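Local coordinates for protein beta-lactamase OXA-2 (Salmonella typhimurium, PDB 1K38) that hydrolyses beta-lactam antibiotics, oxacillin among them, as a class D serine beta-lactamase and so confers antibiotic resistance, at residues L59-D63 with F164-Q169. Numbering follows the deposited sequence.
Sequences LFALD and FRVEHQ
The ring of Phe-164 packs against Leu-59, Phe-60 and Asp-63, with Leu-59 over one face. CB of Leu-59 sits 3.9 Å from the centroid of the Phe-164 ring, only 3° off the ring normal, a CH-pi contact. CD1 of Leu-59 lies by the CD2 side of the same ring. The other methyl, CD2, reaches the start of helix 166-175 and stops 3.5 Å from the carbonyl O of His-168. Asp-63 meets the ring at its edge: its CB lies in the ring plane, 3.8 Å from CD1 of Phe-164. CG of Asp-63 is anti to the backbone N (chi1 -171°), which sets the carboxylate beside CD1 of Phe-164, its plane 82° from the ring. OD1 of this carboxylate is hydrogen-bonded to Tyr-119 OH. At the far end of the ring, CZ of Phe-164 touches CD1 of Phe-60 at 3.6 Å. These two rings meet rim to rim, and Phe-60 also stacks with Tyr-119.

The contact joins helix 56-64 to the start of helix 166-175 and to Phe-164 in the loop before it, within the penicillin-recognising serine enzyme fold. Helix 56-64 begins a few residues after Ser-51, the predicted acyl-ester serine. Arg-165 is the N-cap of helix 166-175.

Leu-62, the residue before Asp-63, packs on His-168. CB of Leu-62 stands over the centre of the imidazole, 3.5 Å from its centroid. The two side chains run past each other in opposite directions, and CD1 of Leu-62 lies 3.9 Å from CB of His-168. At the more open end, a water accepts a hydrogen bond from NE of Arg-165 and gives a weak one to O of Asp-63. Arg-165 NH1 also forms a long salt bridge, 3.4 Å, to OE2 of Glu-167.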
loop_
_atom_site.group_PDB
_atom_site.type_symbol
_atom_site.label_atom_id
_atom_site.label_comp_id
_atom_site.label_asym_id
_atom_site.label_seq_id
_atom_site.Cartn_x
_atom_site.Cartn_y
_atom_site.Cartn_z
ATOM N N LEU A 59 -13.300 8.468 -3.273
ATOM C CA LEU A 59 -14.296 7.774 -2.461
ATOM C C LEU A 59 -15.680 8.071 -3.043
ATOM O O LEU A 59 -16.503 7.168 -3.188
ATOM C CB LEU A 59 -14.231 8.240 -1.002
ATOM C CG LEU A 59 -12.957 7.911 -0.218
ATOM C CD1 LEU A 59 -12.990 8.617 1.129
ATOM C CD2 LEU A 59 -12.845 6.401 -0.032
ATOM N N PHE A 60 -15.934 9.337 -3.377
ATOM C CA PHE A 60 -17.221 9.727 -3.961
ATOM C C PHE A 60 -17.487 8.917 -5.226
ATOM O O PHE A 60 -18.574 8.365 -5.409
ATOM C CB PHE A 60 -17.233 11.208 -4.371
ATOM C CG PHE A 60 -17.146 12.187 -3.228
ATOM C CD1 PHE A 60 -16.877 11.778 -1.923
ATOM C CD2 PHE A 60 -17.307 13.549 -3.478
ATOM C CE1 PHE A 60 -16.770 12.712 -0.889
ATOM C CE2 PHE A 60 -17.203 14.487 -2.453
ATOM C CZ PHE A 60 -16.934 14.070 -1.159
ATOM N N ALA A 61 -16.489 8.878 -6.106
ATOM C CA ALA A 61 -16.584 8.176 -7.383
ATOM C C ALA A 61 -16.815 6.675 -7.236
ATOM O O ALA A 61 -17.612 6.093 -7.971
ATOM C CB ALA A 61 -15.327 8.436 -8.212
ATOM N N LEU A 62 -16.115 6.044 -6.300
ATOM C CA LEU A 62 -16.281 4.611 -6.086
ATOM C C LEU A 62 -17.672 4.339 -5.514
ATOM O O LEU A 62 -18.349 3.387 -5.915
ATOM C CB LEU A 62 -15.214 4.091 -5.118
ATOM C CG LEU A 62 -13.788 3.983 -5.670
ATOM C CD1 LEU A 62 -12.802 3.928 -4.510
ATOM C CD2 LEU A 62 -13.662 2.749 -6.554
ATOM N N ASP A 63 -18.093 5.185 -4.579
ATOM C CA ASP A 63 -19.396 5.030 -3.946
ATOM C C ASP A 63 -20.536 5.231 -4.937
ATOM O O ASP A 63 -21.541 4.527 -4.880
ATOM C CB ASP A 63 -19.540 6.018 -2.784
ATOM C CG ASP A 63 -20.783 5.761 -1.956
ATOM O OD1 ASP A 63 -21.851 6.320 -2.285
ATOM O OD2 ASP A 63 -20.692 4.987 -0.981
ATOM N N PHE A 164 -18.017 5.531 4.108
ATOM C CA PHE A 164 -17.876 4.887 2.807
ATOM C C PHE A 164 -17.475 3.443 3.070
ATOM O O PHE A 164 -16.993 3.124 4.154
ATOM C CB PHE A 164 -16.774 5.564 1.985
ATOM C CG PHE A 164 -17.104 6.964 1.565
ATOM C CD1 PHE A 164 -17.922 7.201 0.466
ATOM C CD2 PHE A 164 -16.619 8.049 2.286
ATOM C CE1 PHE A 164 -18.256 8.501 0.095
ATOM C CE2 PHE A 164 -16.949 9.350 1.923
ATOM C CZ PHE A 164 -17.769 9.575 0.825
ATOM N N ARG A 165 -17.681 2.575 2.085
ATOM C CA ARG A 165 -17.301 1.171 2.226
ATOM C C ARG A 165 -15.841 1.108 2.648
ATOM O O ARG A 165 -15.006 1.832 2.101
ATOM C CB ARG A 165 -17.440 0.429 0.894
ATOM C CG ARG A 165 -18.854 0.306 0.359
ATOM C CD ARG A 165 -18.835 -0.362 -1.009
ATOM N NE ARG A 165 -20.171 -0.501 -1.583
ATOM C CZ ARG A 165 -20.766 -1.665 -1.822
ATOM N NH1 ARG A 165 -20.144 -2.802 -1.537
ATOM N NH2 ARG A 165 -21.986 -1.691 -2.347
ATOM N N VAL A 166 -15.527 0.244 3.605
ATOM C CA VAL A 166 -14.144 0.116 4.040
ATOM C C VAL A 166 -13.267 -0.293 2.853
ATOM O O VAL A 166 -12.111 0.127 2.758
ATOM C CB VAL A 166 -14.011 -0.902 5.193
ATOM C CG1 VAL A 166 -12.541 -1.248 5.438
ATOM C CG2 VAL A 166 -14.623 -0.312 6.458
ATOM N N GLU A 167 -13.808 -1.095 1.933
ATOM C CA GLU A 167 -13.015 -1.499 0.775
ATOM C C GLU A 167 -12.576 -0.270 -0.026
ATOM O O GLU A 167 -11.452 -0.232 -0.548
ATOM C CB GLU A 167 -13.796 -2.469 -0.132
ATOM C CG GLU A 167 -15.089 -1.931 -0.723
ATOM C CD GLU A 167 -15.612 -2.806 -1.852
ATOM O OE1 GLU A 167 -14.863 -3.022 -2.828
ATOM O OE2 GLU A 167 -16.773 -3.271 -1.770
ATOM N N HIS A 168 -13.450 0.736 -0.110
ATOM C CA HIS A 168 -13.121 1.951 -0.856
ATOM C C HIS A 168 -12.084 2.780 -0.111
ATOM O O HIS A 168 -11.187 3.367 -0.727
ATOM C CB HIS A 168 -14.376 2.791 -1.103
ATOM C CG HIS A 168 -15.346 2.157 -2.049
ATOM N ND1 HIS A 168 -14.985 1.155 -2.925
ATOM C CD2 HIS A 168 -16.658 2.400 -2.274
ATOM C CE1 HIS A 168 -16.035 0.809 -3.649
ATOM N NE2 HIS A 168 -17.062 1.549 -3.274
ATOM N N GLN A 169 -12.204 2.832 1.209
ATOM C CA GLN A 169 -11.238 3.573 2.012
ATOM C C GLN A 169 -9.869 2.909 1.893
ATOM O O GLN A 169 -8.848 3.595 1.795
ATOM C CB GLN A 169 -11.688 3.637 3.476
ATOM C CG GLN A 169 -12.990 4.402 3.674
ATOM C CD GLN A 169 -13.380 4.528 5.136
ATOM O OE1 GLN A 169 -12.764 5.276 5.896
ATOM N NE2 GLN A 169 -14.408 3.787 5.539
HETATM O O HOH W 1 -20.803 1.775 -2.964
#